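Local coordinates for fibronectin type III domain-containing protein 5 (Homo sapiens, PDB 4LSD) that gives rise to irisin, an exercise hormone that probably promotes browning of white fat and can dimerise through a continuous intersubunit beta-sheet, at residues A[30-41]-A[68-79]. Numbering follows the deposited sequence.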
loop_
_atom_site.group_PDB
_atom_site.type_symbol
_atom_site.label_atom_id
_atom_site.label_comp_id
_atom_site.label_asym_id
_atom_site.label_seq_id
_atom_site.Cartn_x
_atom_site.Cartn_y
_atom_site.Cartn_z
ATOM N N VAL A 30 -6.383 -17.034 -13.616
ATOM C CA VAL A 30 -6.975 -15.756 -13.995
ATOM C C VAL A 30 -6.551 -14.535 -13.158
ATOM O O VAL A 30 -6.600 -13.396 -13.633
ATOM C CB VAL A 30 -8.526 -15.912 -13.972
ATOM C CG1 VAL A 30 -9.217 -14.571 -13.980
ATOM C CG2 VAL A 30 -8.978 -16.728 -15.179
ATOM N N VAL A 31 -6.136 -14.781 -11.920
ATOM C CA VAL A 31 -5.744 -13.727 -10.995
ATOM C C VAL A 31 -4.352 -13.151 -11.219
ATOM O O VAL A 31 -3.351 -13.837 -11.044
ATOM C CB VAL A 31 -5.891 -14.231 -9.533
ATOM C CG1 VAL A 31 -5.324 -13.227 -8.555
ATOM C CG2 VAL A 31 -7.378 -14.453 -9.230
ATOM N N ILE A 32 -4.304 -11.877 -11.597
ATOM C CA ILE A 32 -3.045 -11.184 -11.857
ATOM C C ILE A 32 -2.636 -10.212 -10.754
ATOM O O ILE A 32 -1.527 -9.678 -10.774
ATOM C CB ILE A 32 -3.116 -10.398 -13.184
ATOM C CG1 ILE A 32 -4.060 -9.192 -13.053
ATOM C CG2 ILE A 32 -3.602 -11.326 -14.289
ATOM C CD1 ILE A 32 -4.219 -8.400 -14.344
ATOM N N GLY A 33 -3.521 -9.991 -9.791
ATOM C CA GLY A 33 -3.204 -9.064 -8.725
ATOM C C GLY A 33 -4.214 -9.058 -7.598
ATOM O O GLY A 33 -5.055 -9.950 -7.482
ATOM N N PHE A 34 -4.135 -8.031 -6.766
ATOM C CA PHE A 34 -5.032 -7.920 -5.634
ATOM C C PHE A 34 -5.157 -6.486 -5.140
ATOM O O PHE A 34 -4.282 -5.658 -5.377
ATOM C CB PHE A 34 -4.495 -8.761 -4.493
ATOM C CG PHE A 34 -3.320 -8.136 -3.787
ATOM C CD1 PHE A 34 -3.517 -7.196 -2.774
ATOM C CD2 PHE A 34 -2.018 -8.480 -4.135
ATOM C CE1 PHE A 34 -2.439 -6.610 -2.120
ATOM C CE2 PHE A 34 -0.926 -7.899 -3.487
ATOM C CZ PHE A 34 -1.136 -6.963 -2.477
ATOM N N ALA A 35 -6.244 -6.201 -4.435
ATOM C CA ALA A 35 -6.453 -4.882 -3.853
ATOM C C ALA A 35 -6.870 -5.130 -2.416
ATOM O O ALA A 35 -7.743 -5.953 -2.147
ATOM C CB ALA A 35 -7.534 -4.127 -4.595
ATOM N N ILE A 36 -6.227 -4.439 -1.486
ATOM C CA ILE A 36 -6.551 -4.590 -0.066
ATOM C C ILE A 36 -6.980 -3.244 0.532
ATOM O O ILE A 36 -6.483 -2.189 0.126
ATOM C CB ILE A 36 -5.340 -5.142 0.742
ATOM C CG1 ILE A 36 -5.312 -6.669 0.677
ATOM C CG2 ILE A 36 -5.422 -4.710 2.195
ATOM C CD1 ILE A 36 -4.251 -7.298 1.570
ATOM N N SER A 37 -7.920 -3.295 1.478
ATOM C CA SER A 37 -8.417 -2.105 2.178
ATOM C C SER A 37 -8.124 -2.330 3.632
ATOM O O SER A 37 -8.326 -3.427 4.152
ATOM C CB SER A 37 -9.932 -1.934 2.066
ATOM O OG SER A 37 -10.351 -1.794 0.728
ATOM N N GLN A 38 -7.670 -1.281 4.294
ATOM C CA GLN A 38 -7.355 -1.367 5.705
ATOM C C GLN A 38 -7.882 -0.151 6.440
ATOM O O GLN A 38 -7.700 0.982 5.999
ATOM C CB GLN A 38 -5.842 -1.446 5.899
ATOM C CG GLN A 38 -5.394 -1.250 7.343
ATOM C CD GLN A 38 -3.922 -0.892 7.452
ATOM O OE1 GLN A 38 -3.050 -1.604 6.942
ATOM N NE2 GLN A 38 -3.637 0.219 8.121
ATOM N N GLN A 39 -8.557 -0.388 7.553
ATOM C CA GLN A 39 -9.057 0.701 8.372
ATOM C C GLN A 39 -9.231 0.175 9.783
ATOM O O GLN A 39 -9.465 -1.015 9.985
ATOM C CB GLN A 39 -10.377 1.264 7.823
ATOM C CG GLN A 39 -11.437 0.250 7.571
ATOM C CD GLN A 39 -12.716 0.873 7.031
ATOM O OE1 GLN A 39 -12.805 1.238 5.854
ATOM N NE2 GLN A 39 -13.714 1.001 7.894
ATOM N N LYS A 40 -9.068 1.055 10.762
ATOM C CA LYS A 40 -9.229 0.652 12.148
ATOM C C LYS A 40 -10.711 0.429 12.402
ATOM O O LYS A 40 -11.563 0.979 11.682
ATOM C CB LYS A 40 -8.738 1.742 13.092
ATOM C CG LYS A 40 -7.278 2.092 12.976
ATOM C CD LYS A 40 -6.891 3.049 14.090
ATOM C CE LYS A 40 -5.510 3.636 13.873
ATOM N NZ LYS A 40 -5.247 4.741 14.840
ATOM N N LYS A 41 -11.011 -0.367 13.429
ATOM C CA LYS A 41 -12.384 -0.644 13.817
ATOM C C LYS A 41 -12.992 0.754 14.014
ATOM O O LYS A 41 -14.101 1.030 13.570
ATOM C CB LYS A 41 -12.403 -1.446 15.125
ATOM C CG LYS A 41 -13.778 -1.879 15.576
ATOM C CD LYS A 41 -13.729 -2.410 16.995
ATOM C CE LYS A 41 -15.123 -2.627 17.555
ATOM N NZ LYS A 41 -15.914 -3.562 16.712
ATOM N N THR A 68 -4.596 -2.240 18.920
ATOM C CA THR A 68 -5.675 -1.704 18.106
ATOM C C THR A 68 -6.301 -2.743 17.177
ATOM O O THR A 68 -5.606 -3.607 16.642
ATOM C CB THR A 68 -5.131 -0.552 17.258
ATOM O OG1 THR A 68 -4.555 0.430 18.127
ATOM C CG2 THR A 68 -6.218 0.072 16.410
ATOM N N GLU A 69 -7.613 -2.625 16.974
ATOM C CA GLU A 69 -8.373 -3.523 16.109
ATOM C C GLU A 69 -8.499 -2.998 14.677
ATOM O O GLU A 69 -8.787 -1.822 14.455
ATOM C CB GLU A 69 -9.763 -3.741 16.698
ATOM C CG GLU A 69 -9.754 -4.474 18.027
ATOM C CD GLU A 69 -11.146 -4.638 18.612
ATOM O OE1 GLU A 69 -11.746 -3.625 19.043
ATOM O OE2 GLU A 69 -11.643 -5.785 18.633
ATOM N N TYR A 70 -8.298 -3.886 13.709
ATOM C CA TYR A 70 -8.364 -3.524 12.299
ATOM C C TYR A 70 -9.309 -4.401 11.507
ATOM O O TYR A 70 -9.647 -5.508 11.914
ATOM C CB TYR A 70 -6.981 -3.635 11.670
ATOM C CG TYR A 70 -6.029 -2.534 12.059
ATOM C CD1 TYR A 70 -5.934 -1.372 11.295
ATOM C CD2 TYR A 70 -5.221 -2.649 13.186
ATOM C CE1 TYR A 70 -5.056 -0.356 11.638
ATOM C CE2 TYR A 70 -4.340 -1.636 13.542
ATOM C CZ TYR A 70 -4.263 -0.496 12.763
ATOM O OH TYR A 70 -3.387 0.499 13.106
ATOM N N ILE A 71 -9.728 -3.893 10.361
ATOM C CA ILE A 71 -10.604 -4.627 9.478
ATOM C C ILE A 71 -9.989 -4.495 8.102
ATOM O O ILE A 71 -9.774 -3.395 7.601
ATOM C CB ILE A 71 -12.015 -4.056 9.466
ATOM C CG1 ILE A 71 -12.555 -3.996 10.892
ATOM C CG2 ILE A 71 -12.915 -4.938 8.607
ATOM C CD1 ILE A 71 -13.948 -3.442 10.981
ATOM N N VAL A 72 -9.698 -5.641 7.507
ATOM C CA VAL A 72 -9.065 -5.713 6.206
ATOM C C VAL A 72 -9.939 -6.493 5.248
ATOM O O VAL A 72 -10.515 -7.507 5.624
ATOM C CB VAL A 72 -7.700 -6.433 6.333
ATOM C CG1 VAL A 72 -7.289 -7.068 5.007
ATOM C CG2 VAL A 72 -6.644 -5.455 6.812
ATOM N N HIS A 73 -10.043 -6.023 4.010
ATOM C CA HIS A 73 -10.814 -6.738 2.995
ATOM C C HIS A 73 -9.884 -6.953 1.822
ATOM O O HIS A 73 -9.118 -6.064 1.458
ATOM C CB HIS A 73 -12.024 -5.937 2.504
ATOM C CG HIS A 73 -13.116 -5.797 3.518
ATOM N ND1 HIS A 73 -14.245 -6.582 3.516
ATOM C CD2 HIS A 73 -13.229 -4.965 4.579
ATOM C CE1 HIS A 73 -15.014 -6.241 4.540
ATOM N NE2 HIS A 73 -14.418 -5.267 5.197
ATOM N N VAL A 74 -9.947 -8.134 1.226
ATOM C CA VAL A 74 -9.103 -8.429 0.085
ATOM C C VAL A 74 -9.990 -8.598 -1.133
ATOM O O VAL A 74 -11.138 -9.010 -1.020
ATOM C CB VAL A 74 -8.298 -9.725 0.302
ATOM C CG1 VAL A 74 -7.310 -9.921 -0.842
ATOM C CG2 VAL A 74 -7.574 -9.670 1.624
ATOM N N GLN A 75 -9.458 -8.260 -2.299
ATOM C CA GLN A 75 -10.190 -8.385 -3.558
ATOM C C GLN A 75 -9.209 -8.955 -4.585
ATOM O O GLN A 75 -8.009 -8.717 -4.487
ATOM C CB GLN A 75 -10.680 -7.017 -4.023
ATOM C CG GLN A 75 -11.204 -7.014 -5.442
ATOM C CD GLN A 75 -11.487 -5.618 -5.935
ATOM O OE1 GLN A 75 -12.608 -5.299 -6.322
ATOM N NE2 GLN A 75 -10.469 -4.770 -5.917
ATOM N N ALA A 76 -9.698 -9.708 -5.562
ATOM C CA ALA A 76 -8.803 -10.276 -6.560
ATOM C C ALA A 76 -8.973 -9.581 -7.903
ATOM O O ALA A 76 -10.093 -9.347 -8.356
ATOM C CB ALA A 76 -9.052 -11.769 -6.700
ATOM N N ILE A 77 -7.849 -9.263 -8.541
ATOM C CA ILE A 77 -7.860 -8.570 -9.827
ATOM C C ILE A 77 -7.581 -9.529 -10.970
ATOM O O ILE A 77 -6.662 -10.334 -10.903
ATOM C CB ILE A 77 -6.771 -7.473 -9.899
ATOM C CG1 ILE A 77 -6.752 -6.643 -8.614
ATOM C CG2 ILE A 77 -7.009 -6.590 -11.119
ATOM C CD1 ILE A 77 -7.897 -5.700 -8.471
ATOM N N SER A 78 -8.368 -9.417 -12.029
ATOM C CA SER A 78 -8.201 -10.249 -13.212
ATOM C C SER A 78 -7.868 -9.286 -14.343
ATOM O O SER A 78 -7.909 -8.073 -14.145
ATOM C CB SER A 78 -9.504 -10.986 -13.511
ATOM O OG SER A 78 -9.659 -11.202 -14.898
ATOM N N ILE A 79 -7.538 -9.805 -15.522
ATOM C CA ILE A 79 -7.231 -8.922 -16.646
ATOM C C ILE A 79 -8.549 -8.371 -17.195
ATOM O O ILE A 79 -8.585 -7.309 -17.812
ATOM C CB ILE A 79 -6.499 -9.660 -17.792
ATOM C CG1 ILE A 79 -5.981 -8.652 -18.820
ATOM C CG2 ILE A 79 -7.459 -10.607 -18.513
ATOM C CD1 ILE A 79 -4.823 -7.832 -18.322
HETATM O O HOH W 1 -6.565 -12.454 -16.001
#
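The phenol ring of Tyr70 meets Gln38 and Lys40 obliquely, with the Gln38 amide plane 78° from its own. Gln38 NE2 comes 3.8 Å from Tyr70 CE1, while Lys40 runs beside the ring, its CG 3.6 Å from the same Tyr70 CE1. Such packing illustrates how strands C and F, 31-40 and 69-78, pair at the centre of the larger sheet of a fibronectin type III sandwich. With CG opposite its carbonyl carbon (chi1 -74°), Tyr70 extends along the Lys40 chain and its hydroxyl reaches the backbone N of Glu65, consistent with the tyrosine corner of this fold. Replacing this ring with an alanine's methyl is likely to leave the Glu65 N without its partner and to strip the Lys40 methylenes and the Gln38 amide of the surface they pack against.

Towards the core, Ile36 lies alongside Val74, pointing the same way, its CG1 3.9 Å from Val74 CG2; its other branch, CG2, anti to the backbone N, slants across to Val72 CG1 at 4.1 Å. The Phe34 ring meets Trp23 of the facing sheet. On the other edge of strand C, the Gln38 backbone bonds to Arg47 in strand 46-52, a residue required for dimerisation, so this pairing adjoins the strand that carries the dimer determinant.

Antiparallel backbone bonds join Ala35 with Gln75, Ser37 with His73 and Gln39 with Ile71. Ile71 N donates to Gln39 O at 2.9 Å. At the other end the register slips at a classic beta bulge: Ile77 O accepts from Ile32 N at 2.9 Å and, weakly, from Gly33 N at 3.3 Å, while Ile77 N gives an almost straight bond (173°) to Gly33 O, approaching from above the carbonyl plane.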